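Local coordinates for protein 2-Cys peroxiredoxin (PDB 2H01) that probably reduces hydrogen peroxide and organic hydroperoxides to water and alcohols as a thiol-specific, thioredoxin-dependent peroxidase, at residues C71-K76 with I100-K105; P40-F45 with L80-T85. All coordinates share one frame; numbering follows the deposited sequence.

Interaction 1 (C71-K76 with I100-K105)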
ATOM      1  N   CYS A  71       5.084  -1.022  -3.216  1.00 21.51           N
ATOM      2  CA  CYS A  71       5.436  -1.022  -4.623  1.00 22.96           C
ATOM      3  C   CYS A  71       6.426   0.062  -5.065  1.00 23.65           C
ATOM      4  O   CYS A  71       6.293   1.229  -4.692  1.00 23.78           O
ATOM      5  CB  CYS A  71       4.145  -0.902  -5.437  1.00 24.35           C
ATOM      6  SG  CYS A  71       4.318  -0.864  -7.237  1.00 27.54           S
ATOM      7  N   SER A  72       7.429  -0.350  -5.844  1.00 24.61           N
ATOM      8  CA  SER A  72       8.420   0.561  -6.430  1.00 23.92           C
ATOM      9  C   SER A  72       8.710  -0.026  -7.808  1.00 24.47           C
ATOM     10  O   SER A  72       8.485  -1.216  -8.045  1.00 24.37           O
ATOM     11  CB  SER A  72       9.720   0.631  -5.622  1.00 22.84           C
ATOM     12  OG  SER A  72      10.648  -0.356  -6.037  1.00 20.29           O
ATOM     13  N   VAL A  73       9.206   0.796  -8.719  1.00 24.86           N
ATOM     14  CA  VAL A  73       9.477   0.316 -10.062  1.00 25.11           C
ATOM     15  C   VAL A  73      10.658  -0.664 -10.180  1.00 25.62           C
ATOM     16  O   VAL A  73      10.946  -1.152 -11.273  1.00 27.42           O
ATOM     17  CB  VAL A  73       9.683   1.512 -11.026  1.00 23.21           C
ATOM     18  CG1 VAL A  73       8.460   2.438 -10.964  1.00 21.38           C
ATOM     19  CG2 VAL A  73      10.939   2.264 -10.663  1.00 24.19           C
ATOM     20  N   ASP A  74      11.349  -0.916  -9.071  1.00 24.66           N
ATOM     21  CA  ASP A  74      12.425  -1.904  -8.993  1.00 23.92           C
ATOM     22  C   ASP A  74      11.984  -3.343  -9.306  1.00 23.85           C
ATOM     23  O   ASP A  74      10.819  -3.681  -9.182  1.00 23.38           O
ATOM     24  CB  ASP A  74      13.093  -1.863  -7.609  1.00 26.42           C
ATOM     25  CG  ASP A  74      13.803  -0.545  -7.317  1.00 28.96           C
ATOM     26  OD1 ASP A  74      14.911  -0.332  -7.805  1.00 32.15           O
ATOM     27  OD2 ASP A  74      13.341   0.335  -6.583  1.00 29.75           O
ATOM     28  N   SER A  75      12.928  -4.185  -9.707  1.00 23.98           N
ATOM     29  CA  SER A  75      12.615  -5.582 -10.018  1.00 24.98           C
ATOM     30  C   SER A  75      12.500  -6.396  -8.731  1.00 26.76           C
ATOM     31  O   SER A  75      12.885  -5.925  -7.654  1.00 27.73           O
ATOM     32  CB  SER A  75      13.720  -6.193 -10.888  1.00 24.33           C
ATOM     33  OG  SER A  75      14.929  -6.289 -10.149  1.00 21.90           O
ATOM     34  N   LYS A  76      11.978  -7.617  -8.844  1.00 26.85           N
ATOM     35  CA  LYS A  76      11.841  -8.474  -7.674  1.00 25.52           C
ATOM     36  C   LYS A  76      13.214  -8.890  -7.160  1.00 25.24           C
ATOM     37  O   LYS A  76      13.397  -9.106  -5.960  1.00 26.97           O
ATOM     38  CB  LYS A  76      10.998  -9.719  -7.986  1.00 24.71           C
ATOM     39  CG  LYS A  76      11.509 -10.632  -9.094  1.00 24.68           C
ATOM     40  CD  LYS A  76      10.747 -11.964  -9.031  1.00 25.59           C
ATOM     41  CE  LYS A  76      11.251 -13.006 -10.026  1.00 26.55           C
ATOM     42  NZ  LYS A  76      10.887 -12.652 -11.423  1.00 29.21           N
ATOM     43  N   ILE A 100       6.089  -5.733  -4.124  1.00 20.00           N
ATOM     44  CA  ILE A 100       5.864  -6.131  -5.508  1.00 20.00           C
ATOM     45  C   ILE A 100       6.687  -5.280  -6.468  1.00 20.00           C
ATOM     46  O   ILE A 100       7.079  -4.148  -6.130  1.00 27.65           O
ATOM     47  CB  ILE A 100       4.368  -6.030  -5.862  1.00 20.00           C
ATOM     48  CG1 ILE A 100       3.870  -4.596  -5.671  1.00 20.00           C
ATOM     49  CG2 ILE A 100       3.553  -6.998  -5.017  1.00 20.00           C
ATOM     50  CD1 ILE A 100       2.481  -4.355  -6.219  1.00 20.00           C
ATOM     51  N   SER A 101       6.756  -5.748  -7.595  1.00 27.91           N
ATOM     52  CA  SER A 101       7.678  -5.144  -8.538  1.00 28.93           C
ATOM     53  C   SER A 101       6.959  -4.604  -9.750  1.00 29.38           C
ATOM     54  O   SER A 101       6.372  -5.371 -10.514  1.00 30.50           O
ATOM     55  CB  SER A 101       8.724  -6.177  -8.973  1.00 29.70           C
ATOM     56  OG  SER A 101       9.522  -5.697 -10.045  1.00 33.25           O
ATOM     57  N   ASP A 102       7.049  -3.289  -9.916  1.00 30.12           N
ATOM     58  CA  ASP A 102       6.424  -2.555 -11.009  1.00 29.55           C
ATOM     59  C   ASP A 102       7.399  -2.233 -12.147  1.00 30.03           C
ATOM     60  O   ASP A 102       7.631  -1.080 -12.461  1.00 29.18           O
ATOM     61  CB  ASP A 102       5.766  -1.275 -10.489  1.00 31.22           C
ATOM     62  CG  ASP A 102       4.877  -0.607 -11.518  1.00 33.41           C
ATOM     63  OD1 ASP A 102       4.415  -1.288 -12.444  1.00 33.58           O
ATOM     64  OD2 ASP A 102       4.597   0.597 -11.486  1.00 33.86           O
ATOM     65  N   ILE A 103       7.945  -3.270 -12.766  1.00 20.00           N
ATOM     66  CA  ILE A 103       9.102  -3.127 -13.631  1.00 20.00           C
ATOM     67  C   ILE A 103       8.799  -2.575 -15.012  1.00 20.00           C
ATOM     68  O   ILE A 103       9.678  -2.071 -15.676  1.00 31.59           O
ATOM     69  CB  ILE A 103       9.891  -4.434 -13.752  1.00 20.00           C
ATOM     70  CG1 ILE A 103      10.971  -4.283 -14.806  1.00 20.00           C
ATOM     71  CG2 ILE A 103       8.994  -5.567 -14.140  1.00 20.00           C
ATOM     72  CD1 ILE A 103      12.294  -4.745 -14.357  1.00 20.00           C
ATOM     73  N   SER A 104       7.550  -2.678 -15.437  1.00 30.04           N
ATOM     74  CA  SER A 104       7.087  -1.975 -16.620  1.00 30.22           C
ATOM     75  C   SER A 104       6.606  -0.563 -16.341  1.00 29.87           C
ATOM     76  O   SER A 104       6.341   0.194 -17.255  1.00 29.96           O
ATOM     77  CB  SER A 104       6.015  -2.789 -17.343  1.00 27.80           C
ATOM     78  OG  SER A 104       4.729  -2.541 -16.834  1.00 25.66           O
ATOM     79  N   LYS A 105       6.498  -0.222 -15.066  1.00 30.72           N
ATOM     80  CA  LYS A 105       5.983   1.073 -14.643  1.00 31.55           C
ATOM     81  C   LYS A 105       4.471   1.225 -14.809  1.00 32.12           C
ATOM     82  O   LYS A 105       3.916   2.268 -14.498  1.00 32.78           O
ATOM     83  CB  LYS A 105       6.711   2.210 -15.343  1.00 30.90           C
ATOM     84  CG  LYS A 105       8.138   2.377 -14.898  1.00 31.06           C
ATOM     85  CD  LYS A 105       8.799   3.581 -15.519  1.00 29.36           C
ATOM     86  CE  LYS A 105      10.285   3.381 -15.615  1.00 28.11           C
ATOM     87  NZ  LYS A 105      10.881   3.249 -14.281  1.00 26.77           N
TER
HETATM   88  O   HOH W   1      11.337   0.223 -13.688  1.00 36.89           O
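Ser101 reaches across to the chain beyond Ser72 and donates its hydroxyl to Asp74 O, with OG 2.5 Å from that oxygen. Its chi1 of 171° carries OG away from its own backbone N toward the 71-76 loop; it meets Asp74 O in the carbonyl plane, on a lone pair. One step along, Asp102 N gives a nearly straight bond to Ser72 O, 3.1 Å long and 165° at the hydrogen. On the face of the sheet that carries Cys71 and Ile100, Cys71 CB touches Ile100 CG1 at 3.7 Å, and Cys71 SG lies against Asp102 CB at 3.6 Å. The pairs Cys71-Ile100 and Ser72-Ser101 are the last parallel bridges between strands 66-72 and 98-101, the two strands of a beta-alpha-beta unit in the thioredoxin-like fold, whose helix 76-83 starts just after Ser75. Past the bridges the chains stay in touch: Val73 CA makes a CA-H...O contact with Asp102 O, and the bent Lys105 chain crosses Val73, Lys105 NZ ending 3.8 Å from Val73 CG2. A water donates to Val73 O and accepts from Lys105 NZ, which also binds Ser118 O. Farther out, the Asp102 carboxylate takes the backbone N-H groups of Ile107 and Ala108 at the start of helix 106-110, while Ser75, at the N-cap position, bonds through its hydroxyl to Thr78.

Interaction 2 (P40-F45 with L80-T85)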
ATOM      1  N   PRO A  40       9.659   5.656  -4.398  1.00 20.71           N
ATOM      2  CA  PRO A  40      10.510   5.808  -5.581  1.00 21.58           C
ATOM      3  C   PRO A  40      11.420   4.631  -5.932  1.00 21.70           C
ATOM      4  O   PRO A  40      11.249   3.972  -6.958  1.00 22.22           O
ATOM      5  CB  PRO A  40      11.331   7.062  -5.264  1.00 20.53           C
ATOM      6  CG  PRO A  40      10.455   7.841  -4.329  1.00 19.72           C
ATOM      7  CD  PRO A  40       9.882   6.760  -3.444  1.00 21.05           C
ATOM      8  N   LEU A  41      12.390   4.375  -5.063  1.00 21.53           N
ATOM      9  CA  LEU A  41      13.377   3.344  -5.332  1.00 21.85           C
ATOM     10  C   LEU A  41      13.942   2.612  -4.140  1.00 22.87           C
ATOM     11  O   LEU A  41      13.845   3.049  -2.995  1.00 23.64           O
ATOM     12  CB  LEU A  41      14.563   3.966  -6.068  1.00 21.42           C
ATOM     13  CG  LEU A  41      14.323   4.687  -7.388  1.00 19.63           C
ATOM     14  CD1 LEU A  41      15.555   5.510  -7.736  1.00 18.41           C
ATOM     15  CD2 LEU A  41      14.004   3.670  -8.477  1.00 21.32           C
ATOM     16  N   ASP A  42      14.573   1.495  -4.465  1.00 23.01           N
ATOM     17  CA  ASP A  42      15.256   0.637  -3.520  1.00 24.29           C
ATOM     18  C   ASP A  42      16.693   1.160  -3.423  1.00 25.49           C
ATOM     19  O   ASP A  42      17.158   1.875  -4.306  1.00 25.59           O
ATOM     20  CB  ASP A  42      15.302  -0.785  -4.069  1.00 24.19           C
ATOM     21  CG  ASP A  42      14.000  -1.540  -3.887  1.00 24.14           C
ATOM     22  OD1 ASP A  42      12.919  -0.920  -3.746  1.00 24.97           O
ATOM     23  OD2 ASP A  42      14.078  -2.780  -3.909  1.00 24.51           O
ATOM     24  N   PHE A  43      17.390   0.803  -2.350  1.00 26.07           N
ATOM     25  CA  PHE A  43      18.787   1.185  -2.170  1.00 25.90           C
ATOM     26  C   PHE A  43      19.216   2.662  -2.235  1.00 26.12           C
ATOM     27  O   PHE A  43      20.406   2.918  -2.387  1.00 29.50           O
ATOM     28  CB  PHE A  43      19.650   0.389  -3.168  1.00 23.07           C
ATOM     29  CG  PHE A  43      19.825  -1.074  -2.811  1.00 22.35           C
ATOM     30  CD1 PHE A  43      20.530  -1.451  -1.670  1.00 21.77           C
ATOM     31  CD2 PHE A  43      19.320  -2.072  -3.640  1.00 21.56           C
ATOM     32  CE1 PHE A  43      20.736  -2.806  -1.366  1.00 21.65           C
ATOM     33  CE2 PHE A  43      19.518  -3.427  -3.347  1.00 21.76           C
ATOM     34  CZ  PHE A  43      20.226  -3.794  -2.214  1.00 21.31           C
ATOM     35  N   THR A  44      18.302   3.630  -2.131  1.00 25.59           N
ATOM     36  CA  THR A  44      18.723   5.041  -2.174  1.00 25.37           C
ATOM     37  C   THR A  44      19.331   5.427  -0.836  1.00 25.31           C
ATOM     38  O   THR A  44      19.422   4.601   0.059  1.00 25.02           O
ATOM     39  CB  THR A  44      17.551   6.037  -2.458  1.00 25.91           C
ATOM     40  OG1 THR A  44      16.694   6.121  -1.309  1.00 27.87           O
ATOM     41  CG2 THR A  44      16.749   5.604  -3.694  1.00 25.85           C
ATOM     42  N   PHE A  45      19.736   6.686  -0.695  1.00 26.38           N
ATOM     43  CA  PHE A  45      20.343   7.146   0.556  1.00 28.17           C
ATOM     44  C   PHE A  45      19.345   7.839   1.476  1.00 28.78           C
ATOM     45  O   PHE A  45      19.710   8.409   2.502  1.00 28.71           O
ATOM     46  CB  PHE A  45      21.538   8.061   0.265  1.00 28.70           C
ATOM     47  CG  PHE A  45      22.656   7.371  -0.484  1.00 28.13           C
ATOM     48  CD1 PHE A  45      23.016   6.060  -0.169  1.00 27.49           C
ATOM     49  CD2 PHE A  45      23.346   8.028  -1.492  1.00 28.41           C
ATOM     50  CE1 PHE A  45      24.041   5.416  -0.848  1.00 27.86           C
ATOM     51  CE2 PHE A  45      24.380   7.393  -2.183  1.00 29.66           C
ATOM     52  CZ  PHE A  45      24.729   6.083  -1.861  1.00 28.84           C
ATOM     53  N   LEU A  80      14.584  -8.364  -3.234  1.00 23.92           N
ATOM     54  CA  LEU A  80      15.179  -9.450  -2.459  1.00 24.36           C
ATOM     55  C   LEU A  80      16.543  -9.039  -1.904  1.00 26.10           C
ATOM     56  O   LEU A  80      16.808  -9.181  -0.706  1.00 25.66           O
ATOM     57  CB  LEU A  80      15.328 -10.701  -3.326  1.00 22.38           C
ATOM     58  CG  LEU A  80      16.009 -11.888  -2.643  1.00 22.39           C
ATOM     59  CD1 LEU A  80      15.218 -12.264  -1.384  1.00 22.10           C
ATOM     60  CD2 LEU A  80      16.095 -13.073  -3.611  1.00 20.07           C
ATOM     61  N   ALA A  81      17.398  -8.523  -2.785  1.00 26.97           N
ATOM     62  CA  ALA A  81      18.728  -8.082  -2.399  1.00 27.30           C
ATOM     63  C   ALA A  81      18.658  -6.971  -1.355  1.00 27.11           C
ATOM     64  O   ALA A  81      19.549  -6.851  -0.513  1.00 27.93           O
ATOM     65  CB  ALA A  81      19.497  -7.595  -3.630  1.00 25.51           C
ATOM     66  N   TRP A  82      17.604  -6.160  -1.410  1.00 27.34           N
ATOM     67  CA  TRP A  82      17.449  -5.063  -0.457  1.00 28.42           C
ATOM     68  C   TRP A  82      16.991  -5.586   0.901  1.00 29.97           C
ATOM     69  O   TRP A  82      17.304  -5.001   1.935  1.00 30.68           O
ATOM     70  CB  TRP A  82      16.449  -4.038  -0.984  1.00 28.87           C
ATOM     71  CG  TRP A  82      16.533  -2.703  -0.321  1.00 28.62           C
ATOM     72  CD1 TRP A  82      17.636  -2.135   0.235  1.00 29.38           C
ATOM     73  CD2 TRP A  82      15.502  -1.709  -0.270  1.00 28.38           C
ATOM     74  NE1 TRP A  82      17.367  -0.844   0.625  1.00 29.74           N
ATOM     75  CE2 TRP A  82      16.063  -0.556   0.325  1.00 29.09           C
ATOM     76  CE3 TRP A  82      14.161  -1.679  -0.676  1.00 27.41           C
ATOM     77  CZ2 TRP A  82      15.331   0.619   0.524  1.00 29.32           C
ATOM     78  CZ3 TRP A  82      13.432  -0.515  -0.480  1.00 28.51           C
ATOM     79  CH2 TRP A  82      14.019   0.622   0.115  1.00 27.92           C
ATOM     80  N   LYS A  83      16.242  -6.686   0.892  1.00 30.39           N
ATOM     81  CA  LYS A  83      15.777  -7.291   2.131  1.00 30.59           C
ATOM     82  C   LYS A  83      16.951  -8.008   2.803  1.00 30.64           C
ATOM     83  O   LYS A  83      17.003  -8.112   4.027  1.00 30.35           O
ATOM     84  CB  LYS A  83      14.645  -8.296   1.862  1.00 30.47           C
ATOM     85  CG  LYS A  83      13.330  -7.669   1.404  1.00 28.31           C
ATOM     86  CD  LYS A  83      12.217  -8.701   1.313  1.00 27.17           C
ATOM     87  CE  LYS A  83      11.936  -9.327   2.671  1.00 25.42           C
ATOM     88  NZ  LYS A  83      10.764 -10.238   2.656  1.00 25.43           N
ATOM     89  N   LYS A  84      17.888  -8.506   1.996  1.00 30.64           N
ATOM     90  CA  LYS A  84      19.055  -9.201   2.533  1.00 31.85           C
ATOM     91  C   LYS A  84      20.140  -8.230   2.980  1.00 33.24           C
ATOM     92  O   LYS A  84      21.245  -8.648   3.332  1.00 34.14           O
ATOM     93  CB  LYS A  84      19.629 -10.169   1.499  1.00 29.42           C
ATOM     94  CG  LYS A  84      18.818 -11.432   1.356  1.00 27.96           C
ATOM     95  CD  LYS A  84      19.358 -12.300   0.251  1.00 24.72           C
ATOM     96  CE  LYS A  84      18.571 -13.588   0.171  1.00 26.40           C
ATOM     97  NZ  LYS A  84      18.834 -14.279  -1.128  1.00 28.25           N
ATOM     98  N   THR A  85      19.811  -6.938   2.963  1.00 33.19           N
ATOM     99  CA  THR A  85      20.742  -5.887   3.372  1.00 33.94           C
ATOM    100  C   THR A  85      20.273  -5.281   4.698  1.00 34.89           C
ATOM    101  O   THR A  85      19.204  -4.669   4.771  1.00 34.98           O
ATOM    102  CB  THR A  85      20.831  -4.769   2.305  1.00 33.40           C
ATOM    103  OG1 THR A  85      21.217  -5.339   1.046  1.00 32.75           O
ATOM    104  CG2 THR A  85      21.861  -3.722   2.713  1.00 31.86           C
TER
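Trp82 and Phe43 form the aromatic part of this contact, their side chains sliding past each other in opposite directions. The Phe43 ring and the five-membered ring of Trp82 have centroids 4.4 Å apart and planes inclined at 44°, an oblique pairing. Trp82 CD1 lies over one face of the Phe43 ring, toward its rim and 3.5 Å from Phe43 CD1. With chi1 at -162° the indole swings away from its own backbone N, off helix 76-83 and across the loop 40-45. The Trp82 side chain is about 8 Å from that of Cys47, the predicted peroxidatic cysteine, so the contact flanks the probable active-site region.

CH-pi contacts supplement this pairing. Asp42 CA stands 3.7 Å from the centroid of the six-membered ring of Trp82, only 8° off the normal, and Trp82 CB lies over the Phe43 ring face. Phe43 N also lies over the indole, 3.3 Å from Trp82 CE2, so backbone as well as side chain rests on the tryptophan.

Apolar and polar contacts complete the fit. Phe43 CZ reaches Ala81 CB, and Phe43 CE1 meets Thr85 OG1 at the ring edge, 3.5 Å away. That hydroxyl donates to Ala81 O over 2.7 Å, tying Thr85, two residues past the helix end, back to the last turn. The Asp42 carboxylate crosses the indole, Asp42 CG 3.2 Å from Trp82 CE3.

No hydrogen bond joins the two segments directly: between them the contact is aromatic and CH-pi in character, while the polar groups that meet in it are satisfied elsewhere, Asp42 by Tyr39 and by His79, one turn before Trp82 in the same helix, and Trp82 NE1 by Gly90 O.

How the interactions relate
The centres of interactions 1 and 2 lie 12 Å apart on the same side of the chain's centre, and their segments alternate along the chain: 40-45, 71-76, 80-85, 100-105. Helix 76-83 is the common element: its first residue, Lys76, closes 71-76, its last turn, with the two residues after it, forms 80-85, and strand 98-101 comes after it. The two contacts also touch. Asp74 OD2 probably accepts a hydrogen bond from Asp42 N at 2.7 Å, and Ser72 OG lies 3.3 Å from Asp42 OD1, another probable bond. The loop between strand 33-38 and helix 49-56, which also carries the predicted active-site Cys47, thus touches the turn before helix 76-83 and its last turn.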